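Local coordinates for protein putative glutaryl-CoA dehydrogenase (Thermus thermophilus, PDB 2EBA) that belongs to the acyl-CoA dehydrogenase family of flavoproteins and binds flavin-adenine dinucleotide, with four copies of the chain in the assembly, at residues A[69-72]-A[73-76]; A[91-94]-A[95-99]; A[366-369]-A[370-374]. One frame throughout, in Å; residues are numbered along the deposited sequence.

The three contacts come in series, each local, at or within a helix. Contact 1 (69-76) starts helix 72-85 and contact 2 (91-99) lies within the next helix, 87-107; both belong to the N-terminal domain of the acyl-CoA dehydrogenase family. Their centres are about 14 Å apart, and they meet where Tyr75 OH lies 2.7 Å from Ser98 OG, probably a hydrogen bond. Contact 3 (366-374) starts helix 368-380 in the C-terminal domain, its centre about 21 Å from that of contact 2 and 25 Å from that of contact 1. Contacts 2 and 3 approach the flavin-adenine dinucleotide at different places, the side chain of Leu99 about 5 Å, nearest atoms, from its flavin ring and Thr367 hydrogen-bonding its adenosine ribose.

Contact 1: residues A[69-72]-A[73-76]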
ATOM      1  N   GLY A  69      15.192 -30.377 -25.323  1.00 20.40           N
ATOM      2  CA  GLY A  69      15.353 -31.221 -24.157  1.00 18.70           C
ATOM      3  C   GLY A  69      16.147 -30.624 -23.002  1.00 18.10           C
ATOM      4  O   GLY A  69      16.809 -31.361 -22.273  1.00 16.71           O
ATOM      5  N   VAL A  70      16.100 -29.305 -22.825  1.00 17.01           N
ATOM      6  CA  VAL A  70      16.831 -28.695 -21.723  1.00 16.10           C
ATOM      7  C   VAL A  70      15.907 -28.588 -20.529  1.00 13.84           C
ATOM      8  O   VAL A  70      14.742 -28.962 -20.619  1.00 10.74           O
ATOM      9  CB  VAL A  70      17.376 -27.309 -22.086  1.00 17.96           C
ATOM     10  CG1 VAL A  70      18.298 -27.426 -23.276  1.00 16.55           C
ATOM     11  CG2 VAL A  70      16.234 -26.356 -22.378  1.00 18.63           C
ATOM     12  N   SER A  71      16.431 -28.075 -19.419  1.00 14.97           N
ATOM     13  CA  SER A  71      15.664 -27.966 -18.178  1.00 15.08           C
ATOM     14  C   SER A  71      14.607 -26.888 -18.148  1.00 14.31           C
ATOM     15  O   SER A  71      14.546 -26.022 -19.014  1.00 13.85           O
ATOM     16  CB  SER A  71      16.603 -27.733 -16.999  1.00 16.06           C
ATOM     17  OG  SER A  71      17.091 -26.402 -17.006  1.00 15.35           O
ATOM     18  N   SER A  72      13.773 -26.951 -17.119  1.00 14.51           N
ATOM     19  CA  SER A  72      12.722 -25.970 -16.926  1.00 15.09           C
ATOM     20  C   SER A  72      13.386 -24.653 -16.577  1.00 15.62           C
ATOM     21  O   SER A  72      12.950 -23.599 -17.025  1.00 14.76           O
ATOM     22  CB  SER A  72      11.778 -26.402 -15.804  1.00 14.94           C
ATOM     23  OG  SER A  72      10.960 -27.477 -16.236  1.00 16.87           O
ATOM     24  N   ALA A  73      14.453 -24.719 -15.786  1.00 15.67           N
ATOM     25  CA  ALA A  73      15.175 -23.517 -15.406  1.00 14.95           C
ATOM     26  C   ALA A  73      15.623 -22.813 -16.696  1.00 15.53           C
ATOM     27  O   ALA A  73      15.493 -21.594 -16.834  1.00 14.80           O
ATOM     28  CB  ALA A  73      16.378 -23.882 -14.546  1.00 11.38           C
ATOM     29  N   ALA A  74      16.126 -23.594 -17.646  1.00 15.61           N
ATOM     30  CA  ALA A  74      16.593 -23.055 -18.921  1.00 15.57           C
ATOM     31  C   ALA A  74      15.454 -22.389 -19.682  1.00 15.77           C
ATOM     32  O   ALA A  74      15.653 -21.354 -20.312  1.00 15.30           O
ATOM     33  CB  ALA A  74      17.225 -24.174 -19.778  1.00 15.38           C
ATOM     34  N   TYR A  75      14.267 -22.987 -19.634  1.00 15.57           N
ATOM     35  CA  TYR A  75      13.100 -22.421 -20.303  1.00 14.80           C
ATOM     36  C   TYR A  75      12.798 -21.108 -19.597  1.00 15.34           C
ATOM     37  O   TYR A  75      12.607 -20.077 -20.235  1.00 15.23           O
ATOM     38  CB  TYR A  75      11.910 -23.392 -20.203  1.00 14.40           C
ATOM     39  CG  TYR A  75      10.555 -22.847 -20.654  1.00 13.41           C
ATOM     40  CD1 TYR A  75      10.430 -22.076 -21.812  1.00 12.60           C
ATOM     41  CD2 TYR A  75       9.394 -23.139 -19.934  1.00 12.21           C
ATOM     42  CE1 TYR A  75       9.183 -21.613 -22.235  1.00 11.14           C
ATOM     43  CE2 TYR A  75       8.152 -22.686 -20.343  1.00 11.40           C
ATOM     44  CZ  TYR A  75       8.050 -21.922 -21.493  1.00 13.14           C
ATOM     45  OH  TYR A  75       6.817 -21.448 -21.885  1.00 12.74           O
ATOM     46  N   GLY A  76      12.782 -21.157 -18.267  1.00 15.84           N
ATOM     47  CA  GLY A  76      12.520 -19.964 -17.486  1.00 14.99           C
ATOM     48  C   GLY A  76      13.520 -18.888 -17.835  1.00 13.63           C
ATOM     49  O   GLY A  76      13.164 -17.725 -17.973  1.00 11.76           O
TER
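Ser71 caps the first turn of the helix, its OG accepting from Ala74 N at 3.0 Å with an N-H...O angle of 157°. The hydroxyl sits between the backbone N and the carbonyl carbon (chi1 74°), and this rotation aims it at the amide of Ala74. Ser71 OG also lies 3.6 Å from Ala73 CB, while its other partner is the carboxylate of Glu15, which ties the cap to helix 13-29. Val70 comes in from the preceding loop: its CG2 branch packs against Ala74 CB at 3.5 Å, and that same methyl lies 3.3 Å from Ser71 O. Ser72 directs its side chain away from the following turn, to bond Asp309 of helix 281-309 through OG. The ring of Tyr75 also leaves the turn, CG lying anti to the backbone N (chi1 170°), and its OH meets Ser98 of the next helix. Behind these side chains the regular helical bonding begins, from Tyr75 N to Ser71 O and, nearly straight, from Gly76 N to Ser72 O. A serine N-cap with an apolar contact across it, from Val70 to Ala74, thus opens helix 72-85 of the N-terminal helical domain.

Contact 2: residues A[91-94]-A[95-99]; sequences SFVS and VQSSL
Ser91 O and Phe92 O accept from Val95 N and Gln96 N, both bonds nearly straight. Ser98 N keeps the regular bond to Ser94 O at 2.7 Å; Leu99 N, bonded to Val95 O, also reaches Ser94 O weakly at 3.3 Å, in a wider pi-type turn at 95-99.

One side-chain bond joins this set. Ser97 OG, lying beside its own backbone N (chi1 -57°), folds back to donate to Val93 O at 2.8 Å. Ser97 N reaches the same oxygen from the opposite face of the carbonyl plane, and the two donors together grip it. Ser97 OG is bonded to Gly58 N as well.

The remaining side-chain contacts are carbon against oxygen. Val93 CG1 lies 3.6 Å from Ser97 OG, and Val95 CG2 comes down on Ser91 O at 3.0 Å, a tight contact. The Gln96 chain bends at chi2 (87°) and brings Gln96 OE1 within 4.4 Å of Phe92 CZ; its amide is held by Leu120 O and Gly127 N.

All nine residues lie on helix 87-107 and are buried. Val93 packs on helices 48-54 and 72-85, Ser98 and Leu99 lie against helix 235-269, and Gln96 connects the helix to the end of helix 110-121 and the start of strand 127-130.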
ATOM      1  N   SER A  91       5.819 -13.673 -25.119  1.00 15.00           N
ATOM      2  CA  SER A  91       4.475 -14.196 -25.335  1.00 15.66           C
ATOM      3  C   SER A  91       4.446 -15.202 -26.471  1.00 14.83           C
ATOM      4  O   SER A  91       3.830 -16.258 -26.353  1.00 15.55           O
ATOM      5  CB  SER A  91       3.509 -13.050 -25.652  1.00 16.78           C
ATOM      6  OG  SER A  91       3.351 -12.204 -24.526  1.00 16.71           O
ATOM      7  N   PHE A  92       5.102 -14.871 -27.576  1.00 12.72           N
ATOM      8  CA  PHE A  92       5.128 -15.782 -28.702  1.00 11.65           C
ATOM      9  C   PHE A  92       5.699 -17.129 -28.266  1.00  9.71           C
ATOM     10  O   PHE A  92       5.115 -18.175 -28.539  1.00  7.44           O
ATOM     11  CB  PHE A  92       5.957 -15.209 -29.862  1.00 11.66           C
ATOM     12  CG  PHE A  92       6.076 -16.150 -31.036  1.00 14.52           C
ATOM     13  CD1 PHE A  92       7.111 -17.082 -31.110  1.00 16.29           C
ATOM     14  CD2 PHE A  92       5.101 -16.158 -32.027  1.00 17.43           C
ATOM     15  CE1 PHE A  92       7.167 -18.013 -32.148  1.00 16.85           C
ATOM     16  CE2 PHE A  92       5.142 -17.087 -33.078  1.00 18.73           C
ATOM     17  CZ  PHE A  92       6.178 -18.019 -33.135  1.00 17.68           C
ATOM     18  N   VAL A  93       6.841 -17.108 -27.585  1.00  9.64           N
ATOM     19  CA  VAL A  93       7.460 -18.347 -27.139  1.00 10.21           C
ATOM     20  C   VAL A  93       6.612 -19.104 -26.123  1.00 11.69           C
ATOM     21  O   VAL A  93       6.601 -20.344 -26.128  1.00 11.67           O
ATOM     22  CB  VAL A  93       8.852 -18.098 -26.553  1.00  8.82           C
ATOM     23  CG1 VAL A  93       9.451 -19.409 -26.063  1.00  7.29           C
ATOM     24  CG2 VAL A  93       9.730 -17.473 -27.610  1.00  6.90           C
ATOM     25  N   SER A  94       5.901 -18.373 -25.261  1.00 11.76           N
ATOM     26  CA  SER A  94       5.045 -19.017 -24.259  1.00 12.93           C
ATOM     27  C   SER A  94       3.912 -19.771 -24.937  1.00 11.94           C
ATOM     28  O   SER A  94       3.627 -20.915 -24.594  1.00 13.06           O
ATOM     29  CB  SER A  94       4.445 -17.987 -23.305  1.00 13.58           C
ATOM     30  OG  SER A  94       5.455 -17.299 -22.609  1.00 15.70           O
ATOM     31  N   VAL A  95       3.267 -19.107 -25.890  1.00 10.54           N
ATOM     32  CA  VAL A  95       2.169 -19.681 -26.643  1.00 10.39           C
ATOM     33  C   VAL A  95       2.621 -20.926 -27.397  1.00 10.27           C
ATOM     34  O   VAL A  95       2.064 -22.000 -27.217  1.00 10.81           O
ATOM     35  CB  VAL A  95       1.621 -18.652 -27.642  1.00 10.91           C
ATOM     36  CG1 VAL A  95       0.513 -19.267 -28.488  1.00 10.93           C
ATOM     37  CG2 VAL A  95       1.111 -17.451 -26.885  1.00 10.64           C
ATOM     38  N   GLN A  96       3.653 -20.769 -28.217  1.00 10.01           N
ATOM     39  CA  GLN A  96       4.213 -21.849 -29.029  1.00 10.49           C
ATOM     40  C   GLN A  96       4.678 -23.026 -28.197  1.00  9.68           C
ATOM     41  O   GLN A  96       4.449 -24.190 -28.540  1.00  6.37           O
ATOM     42  CB  GLN A  96       5.414 -21.331 -29.834  1.00 11.99           C
ATOM     43  CG  GLN A  96       5.979 -22.339 -30.834  1.00 15.21           C
ATOM     44  CD  GLN A  96       5.276 -22.282 -32.179  1.00 17.16           C
ATOM     45  OE1 GLN A  96       4.143 -21.812 -32.283  1.00 17.63           O
ATOM     46  NE2 GLN A  96       5.948 -22.765 -33.214  1.00 18.44           N
ATOM     47  N   SER A  97       5.341 -22.717 -27.091  1.00 10.41           N
ATOM     48  CA  SER A  97       5.875 -23.729 -26.217  1.00 10.67           C
ATOM     49  C   SER A  97       4.871 -24.340 -25.249  1.00 10.07           C
ATOM     50  O   SER A  97       4.666 -25.549 -25.266  1.00  6.82           O
ATOM     51  CB  SER A  97       7.052 -23.175 -25.414  1.00 12.60           C
ATOM     52  OG  SER A  97       8.058 -22.684 -26.270  1.00 12.89           O
ATOM     53  N   SER A  98       4.243 -23.523 -24.411  1.00 11.04           N
ATOM     54  CA  SER A  98       3.348 -24.074 -23.384  1.00 11.90           C
ATOM     55  C   SER A  98       1.854 -24.149 -23.684  1.00 11.79           C
ATOM     56  O   SER A  98       1.131 -24.863 -22.986  1.00  9.48           O
ATOM     57  CB  SER A  98       3.556 -23.317 -22.067  1.00 12.29           C
ATOM     58  OG  SER A  98       4.923 -23.342 -21.671  1.00 10.59           O
ATOM     59  N   LEU A  99       1.394 -23.407 -24.695  1.00 12.91           N
ATOM     60  CA  LEU A  99      -0.031 -23.382 -25.015  1.00 12.12           C
ATOM     61  C   LEU A  99      -0.285 -24.137 -26.300  1.00 11.68           C
ATOM     62  O   LEU A  99      -1.442 -24.349 -26.684  1.00 10.98           O
ATOM     63  CB  LEU A  99      -0.526 -21.936 -25.172  1.00 11.09           C
ATOM     64  CG  LEU A  99      -0.288 -21.072 -23.939  1.00 11.18           C
ATOM     65  CD1 LEU A  99      -1.042 -19.780 -24.113  1.00 12.44           C
ATOM     66  CD2 LEU A  99      -0.769 -21.789 -22.672  1.00 10.29           C
TER

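Contact 3: residues A[366-369]-A[370-374]; sequences GTHD and VHTLV. With FAD (flavin-adenine dinucleotide), chain I.
Thr367 and Val370 meet at the start of a helix, their side chains crossing at about a right angle. Thr367 CB lies 3.7 Å from O2B of the flavin-adenine dinucleotide, and two branches part from it. The Thr367 CG2 methyl faces the cofactor, 3.9 Å from its C5'. OG1 stands between the backbone N and the carbonyl carbon (chi1 59°), a rotation that lets it serve two partners. Thr367 OG1 and O2B of the adenosine ribose share a hydrogen bond of 2.9 Å, and Val370 N gives Thr367 OG1 a weak capping bond at 3.4 Å. Val370 CG1 closes in on Thr367 OG1 at 3.2 Å, while Val370 CG2 lies over one face of the His371 imidazole. The N-cap residue thus also hydrogen-bonds the flavin-adenine dinucleotide. Two residues on, Asp369 CB lies 3.5 Å from O2B. Asp369 OD1 accepts from a water that also bonds to Thr372 OG1, itself bonded to Arg323 of helix 315-340, and OD2 forms a salt bridge with Lys286 of the third subunit. Helix 368-380 therefore begins between the cofactor and helix 315-340, which His371 joins through Ser319, while Thr372 and Leu373 pack on Ala285 and Gln284 of the second subunit.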
ATOM      1  N   GLY A 366      -4.653 -15.874 -16.198  1.00 18.94           N
ATOM      2  CA  GLY A 366      -5.174 -15.759 -14.844  1.00 17.73           C
ATOM      3  C   GLY A 366      -4.880 -14.394 -14.261  1.00 16.56           C
ATOM      4  O   GLY A 366      -3.725 -14.071 -14.049  1.00 16.74           O
ATOM      5  N   THR A 367      -5.901 -13.578 -14.020  1.00 15.62           N
ATOM      6  CA  THR A 367      -5.679 -12.252 -13.444  1.00 15.51           C
ATOM      7  C   THR A 367      -5.160 -12.330 -12.000  1.00 16.04           C
ATOM      8  O   THR A 367      -5.168 -13.395 -11.375  1.00 15.83           O
ATOM      9  CB  THR A 367      -6.966 -11.397 -13.415  1.00 14.17           C
ATOM     10  OG1 THR A 367      -7.974 -12.067 -12.652  1.00 14.01           O
ATOM     11  CG2 THR A 367      -7.472 -11.147 -14.798  1.00 14.28           C
ATOM     12  N   HIS A 368      -4.732 -11.189 -11.471  1.00 16.03           N
ATOM     13  CA  HIS A 368      -4.218 -11.130 -10.110  1.00 16.89           C
ATOM     14  C   HIS A 368      -5.212 -11.748  -9.145  1.00 16.65           C
ATOM     15  O   HIS A 368      -4.855 -12.574  -8.316  1.00 16.65           O
ATOM     16  CB  HIS A 368      -3.936  -9.684  -9.713  1.00 17.82           C
ATOM     17  CG  HIS A 368      -3.177  -9.552  -8.432  1.00 18.20           C
ATOM     18  ND1 HIS A 368      -3.789  -9.560  -7.197  1.00 19.68           N
ATOM     19  CD2 HIS A 368      -1.848  -9.459  -8.191  1.00 18.11           C
ATOM     20  CE1 HIS A 368      -2.871  -9.476  -6.250  1.00 18.39           C
ATOM     21  NE2 HIS A 368      -1.685  -9.415  -6.829  1.00 18.45           N
ATOM     22  N   ASP A 369      -6.469 -11.359  -9.279  1.00 17.37           N
ATOM     23  CA  ASP A 369      -7.514 -11.878  -8.418  1.00 17.62           C
ATOM     24  C   ASP A 369      -7.848 -13.368  -8.562  1.00 16.57           C
ATOM     25  O   ASP A 369      -8.174 -14.013  -7.567  1.00 15.29           O
ATOM     26  CB  ASP A 369      -8.783 -11.035  -8.573  1.00 18.92           C
ATOM     27  CG  ASP A 369      -8.619  -9.642  -7.991  1.00 19.81           C
ATOM     28  OD1 ASP A 369      -7.919  -9.509  -6.973  1.00 19.51           O
ATOM     29  OD2 ASP A 369      -9.195  -8.678  -8.531  1.00 21.02           O
ATOM     30  N   VAL A 370      -7.790 -13.936  -9.761  1.00 15.83           N
ATOM     31  CA  VAL A 370      -8.096 -15.360  -9.841  1.00 15.70           C
ATOM     32  C   VAL A 370      -7.023 -16.165  -9.099  1.00 14.77           C
ATOM     33  O   VAL A 370      -7.323 -17.156  -8.434  1.00 13.76           O
ATOM     34  CB  VAL A 370      -8.199 -15.890 -11.305  1.00 16.47           C
ATOM     35  CG1 VAL A 370      -9.132 -15.014 -12.111  1.00 16.94           C
ATOM     36  CG2 VAL A 370      -6.836 -15.983 -11.937  1.00 17.54           C
ATOM     37  N   HIS A 371      -5.772 -15.735  -9.200  1.00 13.84           N
ATOM     38  CA  HIS A 371      -4.695 -16.451  -8.536  1.00 15.64           C
ATOM     39  C   HIS A 371      -4.866 -16.341  -7.031  1.00 15.99           C
ATOM     40  O   HIS A 371      -4.594 -17.288  -6.294  1.00 15.29           O
ATOM     41  CB  HIS A 371      -3.350 -15.898  -8.988  1.00 16.41           C
ATOM     42  CG  HIS A 371      -3.055 -16.164 -10.429  1.00 18.54           C
ATOM     43  ND1 HIS A 371      -2.964 -17.440 -10.944  1.00 19.68           N
ATOM     44  CD2 HIS A 371      -2.855 -15.323 -11.472  1.00 17.98           C
ATOM     45  CE1 HIS A 371      -2.721 -17.372 -12.241  1.00 20.55           C
ATOM     46  NE2 HIS A 371      -2.652 -16.101 -12.587  1.00 19.57           N
ATOM     47  N   THR A 372      -5.319 -15.174  -6.583  1.00 16.01           N
ATOM     48  CA  THR A 372      -5.573 -14.951  -5.171  1.00 17.10           C
ATOM     49  C   THR A 372      -6.600 -15.988  -4.718  1.00 17.37           C
ATOM     50  O   THR A 372      -6.464 -16.586  -3.644  1.00 14.88           O
ATOM     51  CB  THR A 372      -6.139 -13.532  -4.910  1.00 16.70           C
ATOM     52  OG1 THR A 372      -5.123 -12.560  -5.162  1.00 19.20           O
ATOM     53  CG2 THR A 372      -6.595 -13.383  -3.472  1.00 16.36           C
ATOM     54  N   LEU A 373      -7.623 -16.196  -5.549  1.00 17.93           N
ATOM     55  CA  LEU A 373      -8.673 -17.162  -5.241  1.00 18.44           C
ATOM     56  C   LEU A 373      -8.141 -18.586  -5.318  1.00 17.26           C
ATOM     57  O   LEU A 373      -8.575 -19.461  -4.572  1.00 18.03           O
ATOM     58  CB  LEU A 373      -9.872 -16.997  -6.188  1.00 18.89           C
ATOM     59  CG  LEU A 373     -10.984 -15.981  -5.886  1.00 19.85           C
ATOM     60  CD1 LEU A 373     -11.258 -15.940  -4.393  1.00 19.82           C
ATOM     61  CD2 LEU A 373     -10.599 -14.612  -6.358  1.00 21.49           C
ATOM     62  N   VAL A 374      -7.209 -18.827  -6.226  1.00 16.54           N
ATOM     63  CA  VAL A 374      -6.633 -20.152  -6.328  1.00 16.09           C
ATOM     64  C   VAL A 374      -5.997 -20.437  -4.973  1.00 16.45           C
ATOM     65  O   VAL A 374      -6.319 -21.421  -4.321  1.00 16.09           O
ATOM     66  CB  VAL A 374      -5.561 -20.215  -7.432  1.00 15.94           C
ATOM     67  CG1 VAL A 374      -4.660 -21.426  -7.215  1.00 13.73           C
ATOM     68  CG2 VAL A 374      -6.234 -20.279  -8.800  1.00 14.64           C
TER
HETATM   69  PA  FAD I1001     -12.975 -10.788 -16.934  1.00 19.11           P
HETATM   70  O1A FAD I1001     -14.390 -10.278 -17.107  1.00 23.20           O
HETATM   71  O2A FAD I1001     -12.699 -12.264 -16.801  1.00 22.17           O
HETATM   72  O5B FAD I1001     -12.327  -9.976 -15.690  1.00 19.05           O
HETATM   73  C5B FAD I1001     -12.456  -8.673 -15.459  1.00 21.29           C
HETATM   74  C4B FAD I1001     -12.159  -8.152 -14.076  1.00 22.72           C
HETATM   75  O4B FAD I1001     -12.899  -9.052 -12.996  1.00 20.09           O
HETATM   76  C3B FAD I1001     -10.725  -8.777 -13.644  1.00 19.33           C
HETATM   77  O3B FAD I1001     -10.256  -7.898 -12.627  1.00 18.44           O
HETATM   78  C2B FAD I1001     -10.896 -10.064 -12.805  1.00 20.11           C
HETATM   79  O2B FAD I1001      -9.993 -10.157 -11.770  1.00 19.31           O
HETATM   80  C1B FAD I1001     -12.203  -9.743 -12.125  1.00 19.08           C
HETATM   81  N9A FAD I1001     -12.863 -11.090 -11.844  1.00 16.95           N
HETATM   82  C8A FAD I1001     -13.238 -11.978 -12.751  1.00 19.98           C
HETATM   83  N7A FAD I1001     -13.813 -13.024 -12.068  1.00 20.81           N
HETATM   84  C5A FAD I1001     -13.793 -12.750 -10.734  1.00 18.20           C
HETATM   85  C6A FAD I1001     -14.237 -13.436  -9.555  1.00 17.32           C
HETATM   86  N6A FAD I1001     -14.818 -14.647  -9.624  1.00 16.52           N
HETATM   87  N1A FAD I1001     -14.056 -12.846  -8.328  1.00 15.54           N
HETATM   88  C2A FAD I1001     -13.464 -11.619  -8.214  1.00 15.17           C
HETATM   89  N3A FAD I1001     -13.030 -10.942  -9.327  1.00 15.74           N
HETATM   90  C4A FAD I1001     -13.195 -11.485 -10.590  1.00 19.13           C
HETATM   91  N1  FAD I1001      -6.647 -15.943 -23.766  1.00 21.85           N
HETATM   92  C2  FAD I1001      -6.387 -17.156 -24.360  1.00 21.03           C
HETATM   93  O2  FAD I1001      -7.103 -18.141 -24.107  1.00 22.29           O
HETATM   94  N3  FAD I1001      -5.344 -17.283 -25.236  1.00 20.70           N
HETATM   95  C4  FAD I1001      -4.544 -16.207 -25.538  1.00 20.59           C
HETATM   96  O4  FAD I1001      -3.607 -16.341 -26.350  1.00 19.19           O
HETATM   97  C4X FAD I1001      -4.795 -14.953 -24.943  1.00 21.41           C
HETATM   98  N5  FAD I1001      -4.023 -13.850 -25.245  1.00 22.71           N
HETATM   99  C5X FAD I1001      -4.287 -12.617 -24.697  1.00 22.56           C
HETATM  100  C6  FAD I1001      -3.494 -11.498 -25.059  1.00 21.81           C
HETATM  101  C7  FAD I1001      -3.778 -10.216 -24.523  1.00 22.04           C
HETATM  102  C7M FAD I1001      -2.900  -9.065 -24.969  1.00 21.64           C
HETATM  103  C8  FAD I1001      -4.860 -10.051 -23.601  1.00 22.38           C
HETATM  104  C8M FAD I1001      -5.234  -8.720 -22.984  1.00 20.99           C
HETATM  105  C9  FAD I1001      -5.638 -11.166 -23.244  1.00 22.46           C
HETATM  106  C9A FAD I1001      -5.381 -12.473 -23.778  1.00 22.83           C
HETATM  107  N10 FAD I1001      -6.160 -13.606 -23.461  1.00 21.96           N
HETATM  108  C10 FAD I1001      -5.883 -14.827 -24.032  1.00 21.05           C
HETATM  109  C1' FAD I1001      -7.306 -13.530 -22.544  1.00 21.97           C
HETATM  110  C2' FAD I1001      -6.947 -13.275 -21.109  1.00 21.02           C
HETATM  111  O2' FAD I1001      -6.588 -14.501 -20.493  1.00 21.62           O
HETATM  112  C3' FAD I1001      -8.132 -12.608 -20.474  1.00 21.36           C
HETATM  113  O3' FAD I1001      -8.038 -11.211 -20.741  1.00 21.78           O
HETATM  114  C4' FAD I1001      -8.226 -12.804 -18.966  1.00 20.83           C
HETATM  115  O4' FAD I1001      -8.792 -14.082 -18.661  1.00 20.46           O
HETATM  116  C5' FAD I1001      -9.104 -11.736 -18.345  1.00 21.23           C
HETATM  117  O5' FAD I1001     -10.463 -12.007 -18.625  1.00 20.02           O
HETATM  118  P   FAD I1001     -11.469 -10.979 -19.371  1.00 17.39           P
HETATM  119  O1P FAD I1001     -10.719  -9.982 -20.199  1.00 15.23           O
HETATM  120  O2P FAD I1001     -12.503 -11.814 -20.085  1.00 23.56           O
HETATM  121  O3P FAD I1001     -12.102 -10.166 -18.144  1.00 20.32           O
HETATM  122  O   HOH W   1      -6.443 -10.221  -4.855  1.00 26.46           O